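Local coordinates for Galactose/lactose metabolism regulatory protein GAL80 (Saccharomyces cerevisiae, PDB 3BTV) that represses the galactose and lactose metabolic genes of yeast by binding the activator GAL4 and blocking its transcriptional activation when no inducing sugar is present, at residues B[195-198]-B[199-202]; B[205-209]-B[210-214]; B[428-431]-B[432-435]. The protein carries 1 engineered substitution. One frame throughout, in Å; residues are numbered along the deposited sequence.

Contact 1 (B[195-198]-B[199-202]); sequences KSPK and YIYE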
ATOM      1  N   LYS B 195      20.635 -22.012 -13.122  1.00112.02           N
ATOM      2  CA  LYS B 195      21.163 -22.824 -12.031  1.00130.61           C
ATOM      3  C   LYS B 195      20.151 -23.035 -10.900  1.00127.22           C
ATOM      4  O   LYS B 195      20.402 -23.805  -9.974  1.00132.58           O
ATOM      5  CB  LYS B 195      22.439 -22.173 -11.481  1.00151.57           C
ATOM      6  CG  LYS B 195      23.113 -22.915 -10.330  1.00158.89           C
ATOM      7  CD  LYS B 195      24.150 -22.027  -9.645  1.00155.26           C
ATOM      8  CE  LYS B 195      24.778 -22.709  -8.436  1.00152.60           C
ATOM      9  NZ  LYS B 195      25.685 -23.822  -8.827  1.00152.75           N
ATOM     10  N   SER B 196      19.007 -22.362 -10.979  1.00117.25           N
ATOM     11  CA  SER B 196      18.034 -22.386  -9.883  1.00 94.30           C
ATOM     12  C   SER B 196      17.087 -23.585  -9.883  1.00 95.51           C
ATOM     13  O   SER B 196      16.521 -23.947 -10.920  1.00 90.65           O
ATOM     14  CB  SER B 196      17.226 -21.086  -9.834  1.00 85.35           C
ATOM     15  OG  SER B 196      17.825 -20.150  -8.958  1.00 82.06           O
ATOM     16  N   PRO B 197      16.908 -24.188  -8.698  1.00 84.35           N
ATOM     17  CA  PRO B 197      16.051 -25.346  -8.420  1.00 86.70           C
ATOM     18  C   PRO B 197      14.627 -25.116  -8.899  1.00 87.27           C
ATOM     19  O   PRO B 197      14.004 -24.132  -8.503  1.00 79.41           O
ATOM     20  CB  PRO B 197      16.066 -25.432  -6.893  1.00 87.69           C
ATOM     21  CG  PRO B 197      17.342 -24.793  -6.489  1.00 94.66           C
ATOM     22  CD  PRO B 197      17.602 -23.710  -7.489  1.00 83.71           C
ATOM     23  N   LYS B 198      14.122 -26.022  -9.730  1.00 73.23           N
ATOM     24  CA  LYS B 198      12.781 -25.894 -10.293  1.00 87.47           C
ATOM     25  C   LYS B 198      11.700 -25.835  -9.213  1.00 80.94           C
ATOM     26  O   LYS B 198      10.702 -25.134  -9.366  1.00 77.05           O
ATOM     27  CB  LYS B 198      12.479 -27.062 -11.240  1.00 91.28           C
ATOM     28  CG  LYS B 198      13.637 -27.496 -12.133  1.00114.76           C
ATOM     29  CD  LYS B 198      13.275 -28.764 -12.906  1.00124.41           C
ATOM     30  CE  LYS B 198      14.469 -29.339 -13.660  1.00130.49           C
ATOM     31  NZ  LYS B 198      14.133 -30.621 -14.351  1.00127.90           N
ATOM     32  N   TYR B 199      11.898 -26.568  -8.121  1.00 73.37           N
ATOM     33  CA  TYR B 199      10.855 -26.718  -7.105  1.00 78.56           C
ATOM     34  C   TYR B 199      10.492 -25.412  -6.400  1.00 77.03           C
ATOM     35  O   TYR B 199       9.414 -25.301  -5.819  1.00 90.34           O
ATOM     36  CB  TYR B 199      11.251 -27.767  -6.066  1.00 76.18           C
ATOM     37  CG  TYR B 199      12.142 -27.250  -4.957  1.00101.06           C
ATOM     38  CD1 TYR B 199      11.604 -26.860  -3.735  1.00118.01           C
ATOM     39  CD2 TYR B 199      13.519 -27.163  -5.124  1.00105.83           C
ATOM     40  CE1 TYR B 199      12.411 -26.392  -2.712  1.00119.68           C
ATOM     41  CE2 TYR B 199      14.335 -26.695  -4.107  1.00101.99           C
ATOM     42  CZ  TYR B 199      13.775 -26.311  -2.904  1.00108.38           C
ATOM     43  OH  TYR B 199      14.576 -25.845  -1.887  1.00111.61           O
ATOM     44  N   ILE B 200      11.398 -24.440  -6.440  1.00 77.20           N
ATOM     45  CA  ILE B 200      11.172 -23.142  -5.809  1.00 74.22           C
ATOM     46  C   ILE B 200      10.055 -22.371  -6.506  1.00 76.23           C
ATOM     47  O   ILE B 200       9.527 -21.402  -5.960  1.00 71.33           O
ATOM     48  CB  ILE B 200      12.436 -22.274  -5.877  1.00 69.41           C
ATOM     49  CG1 ILE B 200      13.673 -23.095  -5.528  1.00 86.23           C
ATOM     50  CG2 ILE B 200      12.316 -21.088  -4.962  1.00 61.21           C
ATOM     51  CD1 ILE B 200      14.961 -22.311  -5.655  1.00 92.99           C
ATOM     52  N   TYR B 201       9.705 -22.812  -7.712  1.00 70.31           N
ATOM     53  CA  TYR B 201       8.798 -22.087  -8.590  1.00 67.45           C
ATOM     54  C   TYR B 201       7.498 -22.831  -8.859  1.00 64.32           C
ATOM     55  O   TYR B 201       6.715 -22.428  -9.720  1.00 64.17           O
ATOM     56  CB  TYR B 201       9.510 -21.801  -9.910  1.00 54.27           C
ATOM     57  CG  TYR B 201      10.825 -21.092  -9.703  1.00 63.13           C
ATOM     58  CD1 TYR B 201      12.022 -21.794  -9.684  1.00 59.80           C
ATOM     59  CD2 TYR B 201      10.864 -19.719  -9.491  1.00 72.11           C
ATOM     60  CE1 TYR B 201      13.231 -21.141  -9.472  1.00 74.96           C
ATOM     61  CE2 TYR B 201      12.059 -19.056  -9.282  1.00 63.00           C
ATOM     62  CZ  TYR B 201      13.238 -19.770  -9.273  1.00 74.17           C
ATOM     63  OH  TYR B 201      14.421 -19.105  -9.068  1.00 67.80           O
ATOM     64  N   GLU B 202       7.280 -23.913  -8.121  1.00 51.79           N
ATOM     65  CA  GLU B 202       6.122 -24.776  -8.323  1.00 69.92           C
ATOM     66  C   GLU B 202       5.249 -24.688  -7.086  1.00 68.27           C
ATOM     67  O   GLU B 202       5.752 -24.819  -5.976  1.00 57.89           O
ATOM     68  CB  GLU B 202       6.584 -26.225  -8.559  1.00 56.31           C
ATOM     69  CG  GLU B 202       5.536 -27.295  -8.249  1.00117.15           C
ATOM     70  CD  GLU B 202       4.381 -27.316  -9.241  1.00124.75           C
ATOM     71  OE1 GLU B 202       4.545 -26.809 -10.372  1.00122.04           O
ATOM     72  OE2 GLU B 202       3.308 -27.849  -8.887  1.00117.17           O
TER
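The side chains of Pro197 and Ile200 cross at a slant, with CD1 of Ile200 against the proline ring, 3.5 Å from Pro197 CD and about as near to its CB and CG. Ile200 gets there because CG1 stands beside its own backbone N (chi1 -44°) and the chain runs on extended to CD1, back toward the proline. Pro197 CB also meets Tyr199, whose CE2 comes within 3.5 Å of it, neither face-on nor edge-on. Tyr201 reaches further back. The edge of its ring passes the carbonyl oxygens of Pro197 and Lys198, and its OH ends 3.5 Å from Ser196 CB, while CB of Ile200 sits over the rim of one ring face. The backbone beneath sets these positions: Tyr201 N donates to Lys198 O at 3.0 Å, and Ile200 N makes a weak bond of 3.3 Å to Pro197 O. Further out, Arg192 makes a cation-pi contact with the Tyr201 ring, and Tyr188 OH is hydrogen-bonded to Ile200 O. Two successive bonds between residues three apart are the signature of a 3-10 turn, placed here at the surface in the loop between strand 191-193 and helix 209-225.

Contact 2 (B[205-209]-B[210-214]); sequences NGVDL and VTTTF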
ATOM      1  N   ASN B 205       5.013 -26.435  -2.776  1.00 65.15           N
ATOM      2  CA  ASN B 205       6.267 -26.951  -2.241  1.00 53.05           C
ATOM      3  C   ASN B 205       6.743 -26.175  -1.017  1.00 60.21           C
ATOM      4  O   ASN B 205       7.884 -26.328  -0.582  1.00 65.31           O
ATOM      5  CB  ASN B 205       7.341 -26.948  -3.315  1.00 55.37           C
ATOM      6  CG  ASN B 205       7.130 -28.046  -4.329  1.00 76.30           C
ATOM      7  OD1 ASN B 205       7.607 -27.966  -5.461  1.00 80.37           O
ATOM      8  ND2 ASN B 205       6.390 -29.077  -3.931  1.00 70.15           N
ATOM      9  N   GLY B 206       5.866 -25.335  -0.475  1.00 55.01           N
ATOM     10  CA  GLY B 206       6.143 -24.658   0.785  1.00 57.14           C
ATOM     11  C   GLY B 206       7.127 -23.498   0.717  1.00 60.02           C
ATOM     12  O   GLY B 206       7.580 -22.999   1.751  1.00 56.44           O
ATOM     13  N   VAL B 207       7.465 -23.065  -0.494  1.00 55.92           N
ATOM     14  CA  VAL B 207       8.372 -21.935  -0.677  1.00 53.48           C
ATOM     15  C   VAL B 207       7.838 -21.010  -1.761  1.00 53.70           C
ATOM     16  O   VAL B 207       7.661 -21.423  -2.895  1.00 52.65           O
ATOM     17  CB  VAL B 207       9.796 -22.375  -1.051  1.00 62.31           C
ATOM     18  CG1 VAL B 207      10.738 -21.168  -1.053  1.00 52.54           C
ATOM     19  CG2 VAL B 207      10.298 -23.433  -0.090  1.00 69.47           C
ATOM     20  N   ASP B 208       7.581 -19.757  -1.404  1.00 50.26           N
ATOM     21  CA  ASP B 208       6.993 -18.813  -2.340  1.00 48.64           C
ATOM     22  C   ASP B 208       6.910 -17.429  -1.717  1.00 41.43           C
ATOM     23  O   ASP B 208       7.180 -17.246  -0.527  1.00 46.46           O
ATOM     24  CB  ASP B 208       5.595 -19.275  -2.775  1.00 53.07           C
ATOM     25  CG  ASP B 208       4.587 -19.233  -1.644  1.00 65.67           C
ATOM     26  OD1 ASP B 208       4.070 -18.139  -1.339  1.00 57.14           O
ATOM     27  OD2 ASP B 208       4.309 -20.299  -1.064  1.00 59.47           O
ATOM     28  N   LEU B 209       6.520 -16.464  -2.542  1.00 48.35           N
ATOM     29  CA  LEU B 209       6.500 -15.057  -2.152  1.00 40.79           C
ATOM     30  C   LEU B 209       5.639 -14.824  -0.917  1.00 48.60           C
ATOM     31  O   LEU B 209       5.979 -14.029  -0.044  1.00 43.88           O
ATOM     32  CB  LEU B 209       5.963 -14.201  -3.303  1.00 49.74           C
ATOM     33  CG  LEU B 209       5.881 -12.699  -3.006  1.00 47.18           C
ATOM     34  CD1 LEU B 209       7.288 -12.171  -2.707  1.00 48.17           C
ATOM     35  CD2 LEU B 209       5.249 -11.924  -4.148  1.00 38.84           C
ATOM     36  N   VAL B 210       4.503 -15.503  -0.855  1.00 39.56           N
ATOM     37  CA  VAL B 210       3.578 -15.274   0.239  1.00 43.33           C
ATOM     38  C   VAL B 210       4.022 -16.001   1.502  1.00 50.54           C
ATOM     39  O   VAL B 210       4.216 -15.394   2.570  1.00 44.84           O
ATOM     40  CB  VAL B 210       2.166 -15.703  -0.138  1.00 43.33           C
ATOM     41  CG1 VAL B 210       1.209 -15.374   0.993  1.00 44.06           C
ATOM     42  CG2 VAL B 210       1.743 -14.993  -1.413  1.00 42.95           C
ATOM     43  N   THR B 211       4.200 -17.305   1.362  1.00 49.48           N
ATOM     44  CA  THR B 211       4.523 -18.159   2.486  1.00 43.44           C
ATOM     45  C   THR B 211       5.827 -17.744   3.134  1.00 43.83           C
ATOM     46  O   THR B 211       5.954 -17.722   4.359  1.00 50.16           O
ATOM     47  CB  THR B 211       4.657 -19.625   2.027  1.00 48.69           C
ATOM     48  OG1 THR B 211       3.430 -20.038   1.405  1.00 51.98           O
ATOM     49  CG2 THR B 211       4.967 -20.521   3.210  1.00 46.87           C
ATOM     50  N   THR B 212       6.803 -17.409   2.307  1.00 43.14           N
ATOM     51  CA  THR B 212       8.153 -17.234   2.808  1.00 45.10           C
ATOM     52  C   THR B 212       8.478 -15.777   3.099  1.00 50.54           C
ATOM     53  O   THR B 212       8.680 -15.398   4.252  1.00 53.57           O
ATOM     54  CB  THR B 212       9.179 -17.827   1.828  1.00 57.13           C
ATOM     55  OG1 THR B 212       8.740 -19.129   1.421  1.00 53.72           O
ATOM     56  CG2 THR B 212      10.569 -17.930   2.485  1.00 50.51           C
ATOM     57  N   THR B 213       8.513 -14.963   2.053  1.00 46.35           N
ATOM     58  CA  THR B 213       8.947 -13.580   2.173  1.00 37.79           C
ATOM     59  C   THR B 213       7.949 -12.750   2.965  1.00 43.22           C
ATOM     60  O   THR B 213       8.299 -12.114   3.942  1.00 42.46           O
ATOM     61  CB  THR B 213       9.141 -12.934   0.798  1.00 54.86           C
ATOM     62  OG1 THR B 213       9.955 -13.787  -0.007  1.00 57.95           O
ATOM     63  CG2 THR B 213       9.820 -11.569   0.942  1.00 53.42           C
ATOM     64  N   PHE B 214       6.696 -12.776   2.535  1.00 41.49           N
ATOM     65  CA  PHE B 214       5.641 -12.140   3.291  1.00 37.38           C
ATOM     66  C   PHE B 214       5.498 -12.763   4.682  1.00 41.59           C
ATOM     67  O   PHE B 214       5.280 -12.053   5.663  1.00 42.78           O
ATOM     68  CB  PHE B 214       4.331 -12.212   2.517  1.00 37.88           C
ATOM     69  CG  PHE B 214       3.152 -11.681   3.277  1.00 42.50           C
ATOM     70  CD1 PHE B 214       2.956 -10.321   3.413  1.00 45.08           C
ATOM     71  CD2 PHE B 214       2.251 -12.543   3.861  1.00 44.22           C
ATOM     72  CE1 PHE B 214       1.881  -9.840   4.110  1.00 47.58           C
ATOM     73  CE2 PHE B 214       1.165 -12.063   4.562  1.00 43.72           C
ATOM     74  CZ  PHE B 214       0.981 -10.718   4.684  1.00 39.45           C
TER
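Asp208 and Thr211 meet in a helix N-cap, buried where the loop after strand 191-193 turns into helix 209-225. The aspartate carboxylate closes over the first turn and splits its oxygens between two tasks. OD1 takes the backbone N-H of Thr211 at 2.8 Å in a nearly straight bond (168°) that arrives from above the carboxylate plane, and it takes a weaker, bent bond from Val210 N. OD2 accepts the hydroxyl of Thr211 on its syn side, Thr211 OG1 to Asp208 OD2 being 2.6 Å, with the two side chains crossing at about a right angle. What brings the carboxylate there is chi1 of 67°, which sets CG between the backbone N and the carbonyl carbon. Capping of this kind satisfies N-H groups that the first helical turn cannot pair internally, and the amides, together with the helix end, would probably stabilise the negative charge. Thr212 ties the main chain of the same residue: Asp208 N donates to Thr212 OG1 at 3.1 Å and Thr212 N returns a bond of 2.9 Å to Asp208 O. One step on, the helix widens into a pi-type turn, with Phe214 N bonded to Leu209 O at 3.0 Å, almost straight at 176°. Val207 CG1 rests 3.8 Å from Thr212 OG1 beside the cap. Helix 405-424 packs alongside, bringing Ile415 against Thr211 and Phe214, and its Tyr419 adds a weak bond to Asp208 OD1.

Contact 3 (B[428-431]-B[432-435]); sequences LNVS and NISH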
ATOM      1  N   LEU B 428     -11.481 -11.198   4.995  1.00 49.35           N
ATOM      2  CA  LEU B 428     -11.675 -12.230   6.001  1.00 42.18           C
ATOM      3  C   LEU B 428     -11.389 -11.782   7.422  1.00 57.08           C
ATOM      4  O   LEU B 428     -10.396 -11.087   7.683  1.00 45.30           O
ATOM      5  CB  LEU B 428     -10.790 -13.435   5.687  1.00 49.04           C
ATOM      6  CG  LEU B 428     -11.086 -14.171   4.382  1.00 48.32           C
ATOM      7  CD1 LEU B 428     -10.199 -15.431   4.269  1.00 50.12           C
ATOM      8  CD2 LEU B 428     -12.580 -14.536   4.353  1.00 49.66           C
ATOM      9  N   ASN B 429     -12.251 -12.203   8.344  1.00 54.21           N
ATOM     10  CA  ASN B 429     -11.999 -11.991   9.763  1.00 61.35           C
ATOM     11  C   ASN B 429     -11.078 -13.074  10.306  1.00 62.51           C
ATOM     12  O   ASN B 429     -11.481 -14.228  10.419  1.00 55.63           O
ATOM     13  CB  ASN B 429     -13.310 -11.979  10.554  1.00 66.52           C
ATOM     14  CG  ASN B 429     -13.099 -11.657  12.020  1.00 76.28           C
ATOM     15  OD1 ASN B 429     -12.304 -12.299  12.699  1.00 76.87           O
ATOM     16  ND2 ASN B 429     -13.817 -10.660  12.516  1.00 96.47           N
ATOM     17  N   VAL B 430      -9.844 -12.703  10.651  1.00 45.50           N
ATOM     18  CA  VAL B 430      -8.861 -13.676  11.113  1.00 44.82           C
ATOM     19  C   VAL B 430      -8.592 -13.542  12.609  1.00 45.01           C
ATOM     20  O   VAL B 430      -7.605 -14.071  13.128  1.00 54.68           O
ATOM     21  CB  VAL B 430      -7.533 -13.504  10.358  1.00 53.96           C
ATOM     22  CG1 VAL B 430      -7.721 -13.824   8.890  1.00 51.15           C
ATOM     23  CG2 VAL B 430      -7.016 -12.083  10.537  1.00 36.99           C
ATOM     24  N   SER B 431      -9.471 -12.827  13.294  1.00 46.43           N
ATOM     25  CA  SER B 431      -9.323 -12.564  14.725  1.00 58.74           C
ATOM     26  C   SER B 431      -9.014 -13.790  15.594  1.00 55.78           C
ATOM     27  O   SER B 431      -8.270 -13.682  16.568  1.00 59.84           O
ATOM     28  CB  SER B 431     -10.586 -11.887  15.257  1.00 66.23           C
ATOM     29  OG  SER B 431     -10.831 -10.674  14.574  1.00 80.95           O
ATOM     30  N   ASN B 432      -9.597 -14.944  15.264  1.00 49.70           N
ATOM     31  CA  ASN B 432      -9.478 -16.126  16.134  1.00 53.13           C
ATOM     32  C   ASN B 432      -8.366 -17.103  15.752  1.00 70.71           C
ATOM     33  O   ASN B 432      -8.235 -18.165  16.363  1.00 73.26           O
ATOM     34  CB  ASN B 432     -10.831 -16.881  16.227  1.00 49.52           C
ATOM     35  CG  ASN B 432     -11.967 -15.988  16.718  1.00 82.64           C
ATOM     36  OD1 ASN B 432     -11.737 -14.964  17.375  1.00 70.33           O
ATOM     37  ND2 ASN B 432     -13.198 -16.372  16.400  1.00110.16           N
ATOM     38  N   ILE B 433      -7.551 -16.757  14.759  1.00 64.49           N
ATOM     39  CA  ILE B 433      -6.606 -17.742  14.242  1.00 55.38           C
ATOM     40  C   ILE B 433      -5.535 -18.144  15.251  1.00 75.14           C
ATOM     41  O   ILE B 433      -4.887 -19.180  15.097  1.00 65.62           O
ATOM     42  CB  ILE B 433      -5.973 -17.343  12.893  1.00 62.25           C
ATOM     43  CG1 ILE B 433      -5.014 -16.165  13.059  1.00 68.00           C
ATOM     44  CG2 ILE B 433      -7.055 -17.042  11.859  1.00 72.63           C
ATOM     45  CD1 ILE B 433      -4.140 -15.949  11.852  1.00 58.98           C
ATOM     46  N   SER B 434      -5.360 -17.346  16.295  1.00 58.44           N
ATOM     47  CA  SER B 434      -4.360 -17.675  17.307  1.00 76.64           C
ATOM     48  C   SER B 434      -4.952 -18.283  18.582  1.00 80.86           C
ATOM     49  O   SER B 434      -4.773 -17.734  19.667  1.00 82.44           O
ATOM     50  CB  SER B 434      -3.568 -16.426  17.680  1.00 57.37           C
ATOM     51  OG  SER B 434      -4.383 -15.505  18.381  1.00 57.27           O
ATOM     52  N   HIS B 435      -5.642 -19.412  18.485  1.00 99.98           N
ATOM     53  CA  HIS B 435      -6.267 -19.933  19.703  1.00107.25           C
ATOM     54  C   HIS B 435      -5.816 -21.295  20.263  1.00102.39           C
ATOM     55  O   HIS B 435      -5.527 -21.395  21.456  1.00107.29           O
ATOM     56  CB  HIS B 435      -7.785 -19.764  19.656  1.00 86.06           C
ATOM     57  CG  HIS B 435      -8.228 -18.377  20.012  1.00107.93           C
ATOM     58  ND1 HIS B 435      -8.168 -17.325  19.124  1.00111.88           N
ATOM     59  CD2 HIS B 435      -8.697 -17.861  21.174  1.00111.30           C
ATOM     60  CE1 HIS B 435      -8.602 -16.226  19.714  1.00106.31           C
ATOM     61  NE2 HIS B 435      -8.930 -16.523  20.959  1.00 99.57           N
TER
HETATM   62  O   HOH W   1     -10.991 -15.755  12.691  1.00 58.83           O
HETATM   63  O   HOH W   2      -5.854 -14.124  16.278  1.00 59.21           O
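Val430 and Ile433 form the close-packed side of this turn, with Val430 CB 3.9 Å from Ile433 CG2. With CG1 of Ile433 between its backbone N and carbonyl carbon (chi1 70°), both CG1 and CG2 face Val430 O, each 3.3 Å from it. The same oxygen accepts Ile433 N at 3.1 Å in a fairly straight bond (168°). Ser417 and Leu414 of helix 405-424 lie against Val430 and Ile433 respectively. The bond closes a type I beta turn, Val430 to Ile433, just after edge strand 428-429, and an Asx turn leads into it: Asn429 OD1 takes both Ser431 N and Ser431 OG at 2.9 Å, the two donors coming from one face of the amide. On the looser side water does much of the joining. One water donates to Asn429 O and accepts from Asn432 N, bridging the two residues; a second donates to Ser431 O and is hydrogen-bonded to Ser434 OG. The exposed imidazole of His435 folds back so that ND1 donates to Asn432 O at 2.9 Å, tilted from the ring plane, while its CE1 edge only approaches Ser431 O, at 4.1 Å.

How the contacts relate
Contact 2 is the buried one; contacts 1 and 3 lie at the surface, their centres each about 20 Å from the centre of the chain. Contacts 1 and 2 belong to the same connection between strand 191-193 and helix 209-225 and touch through Ile200 CG2 and Val207 CG1, 4.2 Å apart. Contact 3 stands off, its nearest atoms about 10 Å from contact 2, yet both pack against helix 405-424. Chemistry follows place: a carboxylate and hydroxyls satisfy backbone amides inside, an apolar and aromatic cluster rides on the 3-10 turn outside, and near the C-terminus an amide side chain and bridging waters share the work of the turn.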